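Local atomic coordinates of killer cell lectin-like receptor 3 (PDB entry 3C8J), a protein that serves as a homodimeric, disulfide-linked C-type lectin-like receptor on mouse natural killer cells, where it recognises class I MHC molecules. Residues Q128-L140 with I184-K196. The protein carries 4 engineered substitutions. Residues are numbered along the deposited sequence; the frame is centred on the assembly and turned at random.
Engineered in segment 128-140: Gly134 (natural residue Glu).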
loop_
_atom_site.group_PDB
_atom_site.type_symbol
_atom_site.label_atom_id
_atom_site.label_comp_id
_atom_site.label_asym_id
_atom_site.label_seq_id
_atom_site.Cartn_x
_atom_site.Cartn_y
_atom_site.Cartn_z
ATOM N N GLN A 128 -11.177 3.500 -6.098
ATOM C CA GLN A 128 -12.409 2.932 -6.620
ATOM C C GLN A 128 -12.308 1.429 -6.900
ATOM O O GLN A 128 -13.262 0.666 -6.659
ATOM C CB GLN A 128 -12.860 3.686 -7.847
ATOM C CG GLN A 128 -13.114 5.137 -7.578
ATOM C CD GLN A 128 -13.416 5.923 -8.830
ATOM O OE1 GLN A 128 -12.713 5.835 -9.835
ATOM N NE2 GLN A 128 -14.472 6.706 -8.775
ATOM N N ARG A 129 -11.152 0.992 -7.398
ATOM C CA ARG A 129 -10.901 -0.431 -7.518
ATOM C C ARG A 129 -10.900 -1.083 -6.132
ATOM O O ARG A 129 -11.283 -2.223 -5.990
ATOM C CB ARG A 129 -9.565 -0.684 -8.212
ATOM C CG ARG A 129 -9.555 -0.431 -9.706
ATOM C CD ARG A 129 -8.180 -0.797 -10.324
ATOM N NE ARG A 129 -7.296 0.365 -10.577
ATOM C CZ ARG A 129 -6.150 0.571 -9.927
ATOM N NH1 ARG A 129 -5.744 -0.285 -9.002
ATOM N NH2 ARG A 129 -5.395 1.616 -10.198
ATOM N N HIS A 130 -10.456 -0.353 -5.107
ATOM C CA HIS A 130 -10.216 -0.949 -3.795
ATOM C C HIS A 130 -11.502 -1.102 -2.978
ATOM O O HIS A 130 -11.827 -2.149 -2.420
ATOM C CB HIS A 130 -9.262 -0.072 -3.009
ATOM C CG HIS A 130 -9.115 -0.507 -1.595
ATOM N ND1 HIS A 130 -8.392 -1.627 -1.241
ATOM C CD2 HIS A 130 -9.667 -0.032 -0.454
ATOM C CE1 HIS A 130 -8.469 -1.801 0.067
ATOM N NE2 HIS A 130 -9.251 -0.850 0.564
ATOM N N VAL A 131 -12.218 0.007 -2.918
ATOM C CA VAL A 131 -13.358 0.191 -2.066
ATOM C C VAL A 131 -14.366 -0.962 -2.195
ATOM O O VAL A 131 -14.584 -1.495 -3.301
ATOM C CB VAL A 131 -13.901 1.583 -2.408
ATOM C CG1 VAL A 131 -15.335 1.588 -2.888
ATOM C CG2 VAL A 131 -13.550 2.597 -1.298
ATOM N N ILE A 132 -14.939 -1.381 -1.062
ATOM C CA ILE A 132 -16.094 -2.269 -1.083
ATOM C C ILE A 132 -17.229 -1.429 -1.665
ATOM O O ILE A 132 -17.300 -0.260 -1.345
ATOM C CB ILE A 132 -16.460 -2.752 0.332
ATOM C CG1 ILE A 132 -15.534 -3.879 0.780
ATOM C CG2 ILE A 132 -17.906 -3.267 0.367
ATOM C CD1 ILE A 132 -15.329 -3.940 2.272
ATOM N N PRO A 133 -18.083 -1.992 -2.556
ATOM C CA PRO A 133 -19.191 -1.172 -3.132
ATOM C C PRO A 133 -19.898 -0.329 -2.075
ATOM O O PRO A 133 -20.335 -0.861 -1.059
ATOM C CB PRO A 133 -20.144 -2.213 -3.694
ATOM C CG PRO A 133 -19.261 -3.323 -4.100
ATOM C CD PRO A 133 -18.083 -3.360 -3.124
ATOM N N GLY A 134 -19.943 0.980 -2.282
ATOM C CA GLY A 134 -20.605 1.887 -1.360
ATOM C C GLY A 134 -20.347 3.319 -1.787
ATOM O O GLY A 134 -19.897 3.568 -2.908
ATOM N N ASN A 135 -20.640 4.256 -0.891
ATOM C CA ASN A 135 -20.396 5.665 -1.112
ATOM C C ASN A 135 -19.590 6.228 0.041
ATOM O O ASN A 135 -19.960 6.049 1.206
ATOM C CB ASN A 135 -21.713 6.398 -1.245
ATOM C CG ASN A 135 -22.531 5.880 -2.389
ATOM O OD1 ASN A 135 -23.713 5.602 -2.244
ATOM N ND2 ASN A 135 -21.896 5.713 -3.542
ATOM N N TYR A 136 -18.495 6.914 -0.280
ATOM C CA TYR A 136 -17.548 7.358 0.731
ATOM C C TYR A 136 -17.333 8.873 0.669
ATOM O O TYR A 136 -16.915 9.419 -0.364
ATOM C CB TYR A 136 -16.202 6.645 0.526
ATOM C CG TYR A 136 -16.258 5.153 0.662
ATOM C CD1 TYR A 136 -16.792 4.372 -0.350
ATOM C CD2 TYR A 136 -15.747 4.517 1.782
ATOM C CE1 TYR A 136 -16.859 3.002 -0.243
ATOM C CE2 TYR A 136 -15.785 3.121 1.883
ATOM C CZ TYR A 136 -16.350 2.381 0.856
ATOM O OH TYR A 136 -16.444 1.032 0.924
ATOM N N TRP A 137 -17.616 9.562 1.764
ATOM C CA TRP A 137 -17.283 10.970 1.853
ATOM C C TRP A 137 -15.769 11.129 1.693
ATOM O O TRP A 137 -14.987 10.293 2.169
ATOM C CB TRP A 137 -17.731 11.534 3.188
ATOM C CG TRP A 137 -19.218 11.678 3.338
ATOM C CD1 TRP A 137 -19.988 11.128 4.316
ATOM C CD2 TRP A 137 -20.123 12.447 2.502
ATOM N NE1 TRP A 137 -21.306 11.501 4.155
ATOM C CE2 TRP A 137 -21.416 12.309 3.054
ATOM C CE3 TRP A 137 -19.965 13.223 1.351
ATOM C CZ2 TRP A 137 -22.545 12.911 2.487
ATOM C CZ3 TRP A 137 -21.086 13.829 0.794
ATOM C CH2 TRP A 137 -22.361 13.668 1.363
ATOM N N ILE A 138 -15.367 12.179 0.978
ATOM C CA ILE A 138 -13.957 12.548 0.875
ATOM C C ILE A 138 -13.829 14.036 1.201
ATOM O O ILE A 138 -14.840 14.734 1.291
ATOM C CB ILE A 138 -13.328 12.176 -0.493
ATOM C CG1 ILE A 138 -13.988 12.939 -1.641
ATOM C CG2 ILE A 138 -13.431 10.689 -0.737
ATOM C CD1 ILE A 138 -13.286 12.701 -2.979
ATOM N N GLY A 139 -12.600 14.513 1.414
ATOM C CA GLY A 139 -12.378 15.872 1.911
ATOM C C GLY A 139 -12.472 16.940 0.835
ATOM O O GLY A 139 -11.542 17.729 0.650
ATOM N N LEU A 140 -13.588 16.958 0.115
ATOM C CA LEU A 140 -13.858 18.004 -0.843
ATOM C C LEU A 140 -15.265 18.529 -0.610
ATOM O O LEU A 140 -16.251 17.808 -0.827
ATOM C CB LEU A 140 -13.682 17.505 -2.280
ATOM C CG LEU A 140 -13.998 18.498 -3.409
ATOM C CD1 LEU A 140 -13.048 19.649 -3.359
ATOM C CD2 LEU A 140 -13.896 17.807 -4.752
ATOM N N ILE A 184 -23.341 15.899 -3.402
ATOM C CA ILE A 184 -24.643 15.741 -2.744
ATOM C C ILE A 184 -24.679 16.394 -1.349
ATOM O O ILE A 184 -23.630 16.725 -0.786
ATOM C CB ILE A 184 -25.065 14.233 -2.718
ATOM C CG1 ILE A 184 -26.588 14.082 -2.763
ATOM C CG2 ILE A 184 -24.382 13.478 -1.578
ATOM C CD1 ILE A 184 -27.093 12.857 -3.528
ATOM N N ASP A 185 -25.893 16.599 -0.829
ATOM C CA ASP A 185 -26.134 17.156 0.508
ATOM C C ASP A 185 -25.222 16.523 1.544
ATOM O O ASP A 185 -25.183 15.305 1.672
ATOM C CB ASP A 185 -27.617 16.973 0.908
ATOM C CG ASP A 185 -27.890 17.286 2.394
ATOM O OD1 ASP A 185 -28.875 16.746 2.945
ATOM O OD2 ASP A 185 -27.126 18.064 3.010
ATOM N N CYS A 186 -24.505 17.365 2.288
ATOM C CA CYS A 186 -23.499 16.921 3.269
ATOM C C CYS A 186 -24.058 16.122 4.459
ATOM O O CYS A 186 -23.299 15.528 5.222
ATOM C CB CYS A 186 -22.699 18.125 3.766
ATOM S SG CYS A 186 -21.893 19.039 2.424
ATOM N N ASN A 187 -25.380 16.115 4.610
ATOM C CA ASN A 187 -26.036 15.416 5.711
ATOM C C ASN A 187 -26.404 13.975 5.395
ATOM O O ASN A 187 -26.948 13.271 6.251
ATOM C CB ASN A 187 -27.304 16.164 6.150
ATOM C CG ASN A 187 -27.010 17.333 7.071
ATOM O OD1 ASN A 187 -25.864 17.544 7.485
ATOM N ND2 ASN A 187 -28.049 18.100 7.398
ATOM N N ILE A 188 -26.140 13.536 4.169
ATOM C CA ILE A 188 -26.426 12.153 3.817
ATOM C C ILE A 188 -25.452 11.197 4.536
ATOM O O ILE A 188 -24.237 11.400 4.499
ATOM C CB ILE A 188 -26.442 11.928 2.290
ATOM C CG1 ILE A 188 -27.500 12.827 1.645
ATOM C CG2 ILE A 188 -26.738 10.451 1.963
ATOM C CD1 ILE A 188 -27.685 12.621 0.164
ATOM N N PRO A 189 -25.998 10.179 5.222
ATOM C CA PRO A 189 -25.166 9.234 5.947
ATOM C C PRO A 189 -24.430 8.302 4.981
ATOM O O PRO A 189 -25.044 7.396 4.397
ATOM C CB PRO A 189 -26.173 8.441 6.797
ATOM C CG PRO A 189 -27.505 9.088 6.607
ATOM C CD PRO A 189 -27.434 9.861 5.342
ATOM N N TYR A 190 -23.130 8.535 4.809
ATOM C CA TYR A 190 -22.299 7.685 3.977
ATOM C C TYR A 190 -21.092 7.171 4.754
ATOM O O TYR A 190 -20.805 7.602 5.878
ATOM C CB TYR A 190 -21.796 8.446 2.746
ATOM C CG TYR A 190 -22.813 8.675 1.664
ATOM C CD1 TYR A 190 -22.719 9.803 0.845
ATOM C CD2 TYR A 190 -23.879 7.785 1.456
ATOM C CE1 TYR A 190 -23.647 10.046 -0.162
ATOM C CE2 TYR A 190 -24.828 8.012 0.441
ATOM C CZ TYR A 190 -24.697 9.152 -0.370
ATOM O OH TYR A 190 -25.618 9.437 -1.373
ATOM N N TYR A 191 -20.365 6.261 4.132
ATOM C CA TYR A 191 -19.071 5.852 4.650
ATOM C C TYR A 191 -18.092 7.028 4.533
ATOM O O TYR A 191 -18.465 8.132 4.135
ATOM C CB TYR A 191 -18.552 4.680 3.853
ATOM C CG TYR A 191 -19.399 3.448 3.914
ATOM C CD1 TYR A 191 -19.506 2.614 2.805
ATOM C CD2 TYR A 191 -20.072 3.087 5.086
ATOM C CE1 TYR A 191 -20.260 1.447 2.853
ATOM C CE2 TYR A 191 -20.840 1.923 5.145
ATOM C CZ TYR A 191 -20.927 1.104 4.024
ATOM O OH TYR A 191 -21.681 -0.054 4.059
ATOM N N CYS A 192 -16.835 6.773 4.853
ATOM C CA CYS A 192 -15.888 7.833 5.051
ATOM C C CYS A 192 -14.465 7.314 4.861
ATOM O O CYS A 192 -14.129 6.235 5.362
ATOM C CB CYS A 192 -16.094 8.346 6.466
ATOM S SG CYS A 192 -14.922 9.496 7.050
ATOM N N ILE A 193 -13.650 8.076 4.127
ATOM C CA ILE A 193 -12.239 7.738 3.910
ATOM C C ILE A 193 -11.288 8.783 4.476
ATOM O O ILE A 193 -11.366 9.957 4.114
ATOM C CB ILE A 193 -11.871 7.566 2.414
ATOM C CG1 ILE A 193 -12.905 6.697 1.689
ATOM C CG2 ILE A 193 -10.470 6.954 2.298
ATOM C CD1 ILE A 193 -12.580 6.409 0.234
ATOM N N CYS A 194 -10.378 8.345 5.343
ATOM C CA CYS A 194 -9.349 9.228 5.874
ATOM C C CYS A 194 -8.052 8.904 5.167
ATOM O O CYS A 194 -7.805 7.752 4.851
ATOM C CB CYS A 194 -9.171 9.017 7.377
ATOM S SG CYS A 194 -10.674 8.979 8.378
ATOM N N GLY A 195 -7.212 9.899 4.919
ATOM C CA GLY A 195 -5.957 9.639 4.242
ATOM C C GLY A 195 -4.802 10.473 4.755
ATOM O O GLY A 195 -5.017 11.550 5.263
ATOM N N LYS A 196 -3.576 9.965 4.628
ATOM C CA LYS A 196 -2.408 10.708 5.072
ATOM C C LYS A 196 -1.092 10.205 4.444
ATOM O O LYS A 196 -0.829 9.007 4.456
ATOM C CB LYS A 196 -2.353 10.719 6.601
ATOM C CG LYS A 196 -0.958 10.681 7.225
ATOM C CD LYS A 196 -0.880 11.564 8.463
ATOM C CE LYS A 196 -0.465 12.967 8.081
ATOM N NZ LYS A 196 -0.172 13.791 9.283
#
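Trp137 is bonded to residues 184-196 through both its backbone and its indole. Trp137 N donates to Tyr191 O at 2.9 Å, reaching that oxygen from above the carbonyl plane, and Trp137 O accepts from Ile193 N at 3.2 Å. The indole gives a third bond, from Trp137 NE1 to Ile188 O at 3.0 Å, with the oxygen in the ring plane; NE1 stands nearly on the extension of the Ile188 C=O bond, but its N-H points off that line (131° at the hydrogen). A weak bond from Tyr191 N to Asn135 O completes the parallel ladder, in which Tyr136 pairs with Tyr191 and Trp137 with Cys192. In this C-type lectin-like domain the ladder joins strand 136-143 to strand 190-197; strand 190-197 also pairs antiparallel with strand 90-96 and is tied to helix 101-110 by the Cys192-Cys104 and Cys194-Cys108 disulfides. Tyr190 CB sits over the five-membered ring of Trp137, 3.7 Å from its centroid, while CH2 of the indole reaches Ile184 CG2 and Asp185 O, at the start of the type I turn 185-188. The Tyr190 phenol is clasped between Asn135 CB, centred over one face at 3.8 Å from the centroid, and Ile188 CG2 near the rim of the other. The Tyr136 ring lies between Tyr191 CD1 and Val131 CG2, and Tyr136 OH donates to Ile132 O (2.7 Å). With CG beside its backbone N (chi1 -62°), Tyr191 lays its ring obliquely against Tyr136, planes 52° apart. Farther along, Ile193 CG1 packs 3.5 Å from Tyr136 CB, and Ile193 CD1 reaches Val131 CG2, just beyond helix 121-130.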